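PDB 3UGV: enolase from alpha proteobacterium BAL199, which probably catalyses metal-dependent abstraction of a proton next to a substrate carboxylate, as in the mandelate racemase branch of the enolase superfamily, and binds magnesium. Local coordinates for residues T188-L193 with L346-W351; N162-W167 with K182-G187; A98-A103 with Y108-K113. All blocks are in the same frame, centred on the assembly; numbering follows the deposited sequence.

Interaction 1 of 3, residues T188-L193 with L346-W351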
# COMPACT_ATOMS: atom_id res chain seq x y z
N THR F 188 -10.52 43.01 21.98
CA THR F 188 -9.28 43.01 21.21
C THR F 188 -9.48 42.52 19.77
O THR F 188 -8.53 42.46 19.00
CB THR F 188 -8.17 42.20 21.92
OG1 THR F 188 -8.63 40.87 22.16
CG2 THR F 188 -7.79 42.86 23.25
N GLY F 189 -10.72 42.15 19.42
CA GLY F 189 -11.06 41.83 18.04
C GLY F 189 -10.97 40.36 17.68
O GLY F 189 -10.38 39.57 18.44
N PHE F 190 -11.56 39.97 16.55
CA PHE F 190 -11.38 38.61 16.04
C PHE F 190 -9.90 38.30 15.84
O PHE F 190 -9.13 39.18 15.44
CB PHE F 190 -12.10 38.41 14.71
CG PHE F 190 -13.57 38.17 14.85
CD1 PHE F 190 -14.04 36.98 15.39
CD2 PHE F 190 -14.49 39.12 14.44
CE1 PHE F 190 -15.40 36.74 15.52
CE2 PHE F 190 -15.85 38.89 14.55
CZ PHE F 190 -16.31 37.69 15.10
N LYS F 191 -9.51 37.06 16.11
CA LYS F 191 -8.12 36.66 15.93
C LYS F 191 -7.90 36.02 14.56
O LYS F 191 -6.78 35.62 14.23
CB LYS F 191 -7.70 35.70 17.04
CG LYS F 191 -7.86 36.24 18.46
CD LYS F 191 -7.69 35.07 19.46
CE LYS F 191 -7.45 35.51 20.91
NZ LYS F 191 -8.62 36.17 21.56
N GLY F 192 -8.97 35.92 13.77
CA GLY F 192 -8.86 35.37 12.44
C GLY F 192 -9.96 35.91 11.54
O GLY F 192 -11.04 36.24 12.01
N LEU F 193 -9.67 35.99 10.25
CA LEU F 193 -10.60 36.52 9.26
C LEU F 193 -10.60 35.52 8.11
O LEU F 193 -9.55 34.99 7.78
CB LEU F 193 -10.09 37.87 8.73
CG LEU F 193 -9.94 39.01 9.74
CD1 LEU F 193 -9.30 40.22 9.09
CD2 LEU F 193 -11.31 39.39 10.30
N LEU F 346 -14.43 28.27 15.13
CA LEU F 346 -15.84 28.46 14.81
C LEU F 346 -15.98 29.51 13.71
O LEU F 346 -15.49 30.63 13.85
CB LEU F 346 -16.61 28.91 16.04
CG LEU F 346 -18.10 29.08 15.76
CD1 LEU F 346 -18.94 28.29 16.73
CD2 LEU F 346 -18.49 30.54 15.76
N GLU F 347 -16.64 29.17 12.61
CA GLU F 347 -16.85 30.17 11.58
C GLU F 347 -18.00 31.08 11.99
O GLU F 347 -19.10 30.60 12.25
CB GLU F 347 -17.19 29.53 10.23
CG GLU F 347 -17.33 30.55 9.11
CD GLU F 347 -17.75 29.92 7.80
OE1 GLU F 347 -17.01 30.06 6.79
OE2 GLU F 347 -18.82 29.28 7.77
N TRP F 348 -17.75 32.39 12.03
CA TRP F 348 -18.79 33.32 12.43
C TRP F 348 -19.19 34.26 11.31
O TRP F 348 -18.34 34.78 10.59
CB TRP F 348 -18.38 34.12 13.67
CG TRP F 348 -19.43 35.12 14.16
CD1 TRP F 348 -20.42 34.88 15.08
CD2 TRP F 348 -19.59 36.49 13.75
NE1 TRP F 348 -21.18 36.02 15.27
CE2 TRP F 348 -20.69 37.02 14.47
CE3 TRP F 348 -18.91 37.32 12.86
CZ2 TRP F 348 -21.12 38.34 14.31
CZ3 TRP F 348 -19.34 38.64 12.71
CH2 TRP F 348 -20.44 39.13 13.42
N GLN F 349 -20.50 34.46 11.16
CA GLN F 349 -21.05 35.45 10.25
C GLN F 349 -22.37 35.92 10.84
O GLN F 349 -22.96 35.22 11.66
CB GLN F 349 -21.24 34.87 8.85
CG GLN F 349 -22.40 33.90 8.72
CD GLN F 349 -22.11 32.53 9.31
OE1 GLN F 349 -20.97 32.05 9.29
NE2 GLN F 349 -23.14 31.90 9.84
N SER F 350 -22.84 37.10 10.46
CA SER F 350 -24.09 37.62 11.00
C SER F 350 -25.22 37.68 9.96
O SER F 350 -26.18 38.44 10.09
CB SER F 350 -23.88 38.98 11.67
OG SER F 350 -23.24 39.89 10.79
N TRP F 351 -25.09 36.87 8.92
CA TRP F 351 -26.05 36.83 7.84
C TRP F 351 -27.45 36.49 8.31
O TRP F 351 -28.43 36.97 7.74
CB TRP F 351 -25.58 35.83 6.77
CG TRP F 351 -24.22 36.18 6.22
CD1 TRP F 351 -23.51 37.33 6.44
CD2 TRP F 351 -23.40 35.35 5.40
NE1 TRP F 351 -22.31 37.28 5.78
CE2 TRP F 351 -22.21 36.07 5.14
CE3 TRP F 351 -23.55 34.08 4.84
CZ2 TRP F 351 -21.19 35.56 4.35
CZ3 TRP F 351 -22.53 33.57 4.06
CH2 TRP F 351 -21.36 34.31 3.82

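Interaction 2 of 3, residues N162-W167 with K182-G187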
# COMPACT_ATOMS: atom_id res chain seq x y z
N ASN F 162 -13.95 35.64 11.61
CA ASN F 162 -15.02 36.40 10.97
C ASN F 162 -15.10 36.11 9.47
O ASN F 162 -14.22 36.53 8.71
CB ASN F 162 -14.79 37.90 11.24
CG ASN F 162 -15.99 38.76 10.85
OD1 ASN F 162 -16.82 38.37 10.02
ND2 ASN F 162 -16.08 39.94 11.45
N SER F 163 -16.14 35.42 9.04
CA SER F 163 -16.32 35.21 7.60
C SER F 163 -17.36 36.12 6.94
O SER F 163 -17.84 35.81 5.84
CB SER F 163 -16.55 33.73 7.25
OG SER F 163 -17.78 33.25 7.74
N ASN F 164 -17.69 37.24 7.57
CA ASN F 164 -18.69 38.14 7.00
C ASN F 164 -18.40 38.66 5.59
O ASN F 164 -19.33 38.96 4.84
CB ASN F 164 -18.93 39.34 7.91
CG ASN F 164 -20.11 39.15 8.84
OD1 ASN F 164 -20.95 38.26 8.66
ND2 ASN F 164 -20.18 40.01 9.86
N GLY F 165 -17.12 38.79 5.22
CA GLY F 165 -16.78 39.42 3.95
C GLY F 165 -15.41 39.12 3.37
O GLY F 165 -15.01 37.97 3.26
N LEU F 166 -14.68 40.17 3.00
CA LEU F 166 -13.42 40.02 2.27
C LEU F 166 -13.63 39.20 0.99
O LEU F 166 -12.88 38.25 0.70
CB LEU F 166 -12.34 39.40 3.16
CG LEU F 166 -12.16 40.09 4.52
CD1 LEU F 166 -10.96 39.52 5.27
CD2 LEU F 166 -11.99 41.59 4.32
N TRP F 167 -14.67 39.58 0.25
CA TRP F 167 -14.98 38.95 -1.04
C TRP F 167 -14.04 39.51 -2.10
O TRP F 167 -13.07 40.19 -1.76
CB TRP F 167 -16.45 39.15 -1.41
CG TRP F 167 -17.35 38.32 -0.56
CD1 TRP F 167 -18.15 38.74 0.46
CD2 TRP F 167 -17.50 36.90 -0.62
NE1 TRP F 167 -18.80 37.67 1.03
CE2 TRP F 167 -18.41 36.53 0.38
CE3 TRP F 167 -16.95 35.91 -1.44
CZ2 TRP F 167 -18.80 35.21 0.58
CZ3 TRP F 167 -17.32 34.60 -1.24
CH2 TRP F 167 -18.24 34.26 -0.23
N LYS F 182 -12.52 42.79 11.79
CA LYS F 182 -11.78 42.48 13.01
C LYS F 182 -12.49 43.06 14.22
O LYS F 182 -12.70 42.37 15.21
CB LYS F 182 -10.35 43.01 12.96
CG LYS F 182 -9.46 42.51 14.11
CD LYS F 182 -8.01 42.91 13.87
CE LYS F 182 -7.12 42.69 15.09
NZ LYS F 182 -7.15 41.28 15.59
N ALA F 183 -12.84 44.34 14.12
CA ALA F 183 -13.47 45.09 15.21
C ALA F 183 -14.84 44.54 15.60
O ALA F 183 -15.28 44.74 16.74
CB ALA F 183 -13.59 46.57 14.86
N GLU F 184 -15.51 43.87 14.67
CA GLU F 184 -16.78 43.23 14.97
C GLU F 184 -16.61 42.20 16.08
O GLU F 184 -17.58 41.85 16.73
CB GLU F 184 -17.38 42.58 13.74
CG GLU F 184 -18.10 43.55 12.81
CD GLU F 184 -18.85 42.83 11.69
OE1 GLU F 184 -18.30 41.85 11.14
OE2 GLU F 184 -19.99 43.24 11.37
N GLY F 185 -15.39 41.73 16.30
CA GLY F 185 -15.14 40.72 17.31
C GLY F 185 -15.32 41.21 18.74
O GLY F 185 -15.43 40.40 19.67
N GLN F 186 -15.34 42.53 18.91
CA GLN F 186 -15.39 43.18 20.23
C GLN F 186 -14.06 43.07 20.97
O GLN F 186 -13.28 42.15 20.73
CB GLN F 186 -16.53 42.65 21.11
CG GLN F 186 -17.93 42.86 20.53
CD GLN F 186 -18.21 44.32 20.19
OE1 GLN F 186 -18.31 45.17 21.08
NE2 GLN F 186 -18.31 44.61 18.90
N GLY F 187 -13.81 44.01 21.87
CA GLY F 187 -12.62 43.96 22.69
C GLY F 187 -11.37 44.03 21.85
O GLY F 187 -11.16 44.98 21.10

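Interaction 3 of 3, residues A98-A103 with Y108-K113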
# COMPACT_ATOMS: atom_id res chain seq x y z
N ALA F 98 -45.65 12.60 12.68
CA ALA F 98 -46.73 12.86 13.63
C ALA F 98 -47.03 11.66 14.52
O ALA F 98 -47.19 10.54 14.04
CB ALA F 98 -47.99 13.28 12.90
N GLY F 99 -47.11 11.90 15.83
CA GLY F 99 -47.49 10.87 16.77
C GLY F 99 -46.31 10.10 17.34
O GLY F 99 -46.45 9.34 18.30
N GLN F 100 -45.14 10.32 16.75
CA GLN F 100 -43.96 9.55 17.12
C GLN F 100 -43.14 10.20 18.21
O GLN F 100 -43.20 11.41 18.41
CB GLN F 100 -43.11 9.27 15.89
CG GLN F 100 -43.17 7.81 15.46
CD GLN F 100 -43.42 7.66 13.97
OE1 GLN F 100 -42.50 7.36 13.21
NE2 GLN F 100 -44.67 7.85 13.56
N PRO F 101 -42.36 9.39 18.93
CA PRO F 101 -41.55 9.97 20.01
C PRO F 101 -40.62 11.04 19.45
O PRO F 101 -40.10 10.89 18.34
CB PRO F 101 -40.77 8.77 20.54
CG PRO F 101 -41.63 7.57 20.18
CD PRO F 101 -42.24 7.93 18.85
N LEU F 102 -40.44 12.13 20.18
CA LEU F 102 -39.52 13.18 19.79
C LEU F 102 -38.12 12.75 20.22
O LEU F 102 -37.59 13.23 21.22
CB LEU F 102 -39.91 14.50 20.46
CG LEU F 102 -39.47 15.84 19.87
CD1 LEU F 102 -38.05 16.14 20.23
CD2 LEU F 102 -39.70 15.88 18.36
N ALA F 103 -37.53 11.83 19.45
CA ALA F 103 -36.23 11.26 19.76
C ALA F 103 -35.28 11.42 18.57
O ALA F 103 -35.44 10.72 17.57
CB ALA F 103 -36.37 9.79 20.12
N TYR F 108 -33.58 10.65 13.02
CA TYR F 108 -32.53 10.79 12.03
C TYR F 108 -32.50 9.53 11.16
O TYR F 108 -32.41 9.61 9.94
CB TYR F 108 -31.18 11.03 12.72
CG TYR F 108 -29.97 11.19 11.81
CD1 TYR F 108 -29.84 12.29 10.96
CD2 TYR F 108 -28.92 10.28 11.85
CE1 TYR F 108 -28.73 12.45 10.15
CE2 TYR F 108 -27.80 10.43 11.04
CZ TYR F 108 -27.71 11.52 10.19
OH TYR F 108 -26.59 11.66 9.39
N ASP F 109 -32.62 8.37 11.79
CA ASP F 109 -32.68 7.13 11.02
C ASP F 109 -33.94 7.02 10.15
O ASP F 109 -33.84 6.69 8.97
CB ASP F 109 -32.56 5.91 11.93
CG ASP F 109 -32.78 4.61 11.19
OD1 ASP F 109 -31.83 4.15 10.51
OD2 ASP F 109 -33.90 4.05 11.27
N LYS F 110 -35.11 7.33 10.72
CA LYS F 110 -36.38 7.26 9.98
C LYS F 110 -36.48 8.25 8.80
O LYS F 110 -36.99 7.90 7.75
CB LYS F 110 -37.58 7.47 10.92
CG LYS F 110 -37.70 6.44 12.05
CD LYS F 110 -38.83 6.80 13.02
CE LYS F 110 -38.95 5.79 14.15
NZ LYS F 110 -40.12 6.07 15.02
N THR F 111 -36.00 9.48 8.99
CA THR F 111 -36.01 10.46 7.91
C THR F 111 -35.09 10.09 6.75
O THR F 111 -35.47 10.22 5.58
CB THR F 111 -35.67 11.88 8.41
OG1 THR F 111 -34.34 11.91 8.95
CG2 THR F 111 -36.66 12.32 9.48
N ARG F 112 -33.88 9.61 7.06
CA ARG F 112 -32.94 9.18 6.03
C ARG F 112 -33.39 7.92 5.29
O ARG F 112 -33.17 7.80 4.08
CB ARG F 112 -31.54 8.98 6.62
CG ARG F 112 -30.88 10.28 7.05
CD ARG F 112 -29.42 10.07 7.43
NE ARG F 112 -28.51 10.40 6.34
CZ ARG F 112 -27.31 9.85 6.19
NH1 ARG F 112 -26.90 8.94 7.06
NH2 ARG F 112 -26.53 10.21 5.18
N LYS F 113 -34.02 6.99 6.00
CA LYS F 113 -34.58 5.80 5.35
C LYS F 113 -35.69 6.16 4.36
O LYS F 113 -35.79 5.56 3.30
CB LYS F 113 -35.13 4.79 6.36
CG LYS F 113 -34.09 3.93 7.07
CD LYS F 113 -34.79 2.85 7.92
CE LYS F 113 -33.86 2.20 8.95
NZ LYS F 113 -32.70 1.48 8.35

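Interaction 1 of 3, residues T188-L193 with L346-W351
Phe-190 brings the far end of its ring against the benzo half of the Trp-348 indole, and this one aromatic pair makes up the whole contact. Phe-190 CZ comes to 3.5 Å from Trp-348 CE3 and 3.7 Å from Trp-348 CD2, while Phe-190 CE2 reaches toward Trp-348 CZ3. The planes are inclined by 37° and the six-membered rings have centroids 5.3 Å apart, an oblique pairing. Trp-348 swings its indole anti to its own backbone N (chi1 -180°), which carries the benzo ring across to Phe-190.

In the next shell, Asn-162 and Leu-362 each touch both aromatic residues. Trp-348 O accepts from Ser-163 OG, and Phe-190 O from Lys-182 NZ, which helps to hold the backbone that carries each ring. Phe-190 lies just ahead of strand 192-196, and Trp-348 ends strand 346-348; both strands belong to the modified TIM barrel, (β/α)7β, of the enolase superfamily.

No hydrogen bond crosses between the segments. The attraction is therefore one of dispersion and apolar burial, so the tilt of the rings is probably set by fit rather than by any directional bond.

Interaction 2 of 3, residues N162-W167 with K182-G187
Glu-184 takes two asparagine amides on a single carboxylate oxygen, and the asparagines are held together by an Asx turn at the end of barrel strand 157-162. In that turn Asn-162 OD1 accepts from the backbone N of Asn-164 at 2.8 Å, which fixes how the Asn-162 amide is rotated and presents its nitrogen to Glu-184.

Across the contact, Asn-162 ND2 meets the anti lone pair of Glu-184 OE1 almost straight (170°), with amide and carboxylate nearly coplanar. Asn-164 ND2 reaches the same oxygen from the syn side, in a bond bent to 151°, its amide turned well out of the carboxylate plane. Two N-H donors on one oxygen probably help stabilise its negative charge; OE2 has a long, weak ion pair with Arg-44.

In the backbone, a type I turn from Ala-183 to Gln-186 lies at the end of helix 171-183, with Gln-186 N bonded to Ala-183 O, and Glu-184 reaches back from it on an extended chain. The contact thus joins the loop after strand 157-162 to the end of helix 171-183, in the barrel's first strand-loop-helix unit. Asn-162 ND2 also donates to the backbone oxygen of Leu-181, while its bond to Glu-184 OE1 measures 2.9 Å.

Interaction 3 of 3, residues A98-A103 with Y108-K113
Gln-100 faces Lys-110 from the loop between helices 83-97 and 104-114, where Gly-99 turns the chain with a positive phi of 91°, Leu-102 centres an inverse gamma turn and Ala-103 takes the N-cap position of the second helix. The gamma turn is closed by a weak bond from Ala-103 N to Pro-101 O.

The one polar link across the contact runs from Lys-110 NZ to Gln-100 OE1, at 3.3 Å. Both side chains are directed at each other from opposite sides: Lys-110 is extended beyond CG, whereas Gln-100 bends at chi2 (132°). The ammonium does not meet the carbonyl end-on. With a C=O...N angle of 107° it approaches from the side and a little out of the carbonyl plane, and Lys-110 NZ sits beside the amide, 3.5 Å from Gln-100 CG. Lys-110 CD is 3.7 Å from Gln-100 OE1. Such a long, laterally placed bond is probably modest in strength.

Along the helix two further pairs are spaced four residues apart. Lys-113 NZ makes a salt bridge with Asp-109 OD1 at 3.5 Å. Arg-112 lays its CD 3.5 Å above the plane of the Tyr-108 ring, and Tyr-108 OH in turn lies over one face of the Arg-112 guanidinium; Met-125 of helix 123-142 touches both residues.

Met-96 packs against Lys-110, and Thr-154 of a second subunit packs on Pro-101 and Ala-103, placing the loop at a subunit boundary. Backbone bonds from Gly-99 and Gln-100 to Phe-30 join it to strand 30-47. Together these features describe the loop joining two successive helices of the N-terminal capping domain of the enolase superfamily, whose antiparallel three-stranded sheet is followed by helices.

How the interactions relate
Interaction 3 comes first along the chain, in the N-terminal domain, followed by interaction 2 and then interaction 1 in the barrel. Interactions 1 and 2 have centres about 5 Å apart and touch: Ser-350 N probably donates to Asn-164 OD1. Helix 171-183 is followed, after a turn and loop, by strand 192-196. Strand 157-162 runs parallel beside 346-348, and Asn-162 also bonds to Gly-192 through the backbone, so both contacts sit where the first and last barrel strands meet. Interaction 3, at a subunit boundary, lies on the other side of the chain's centre and touches neither; its nearest atoms are about 19 Å from interaction 1 and 23 Å from interaction 2.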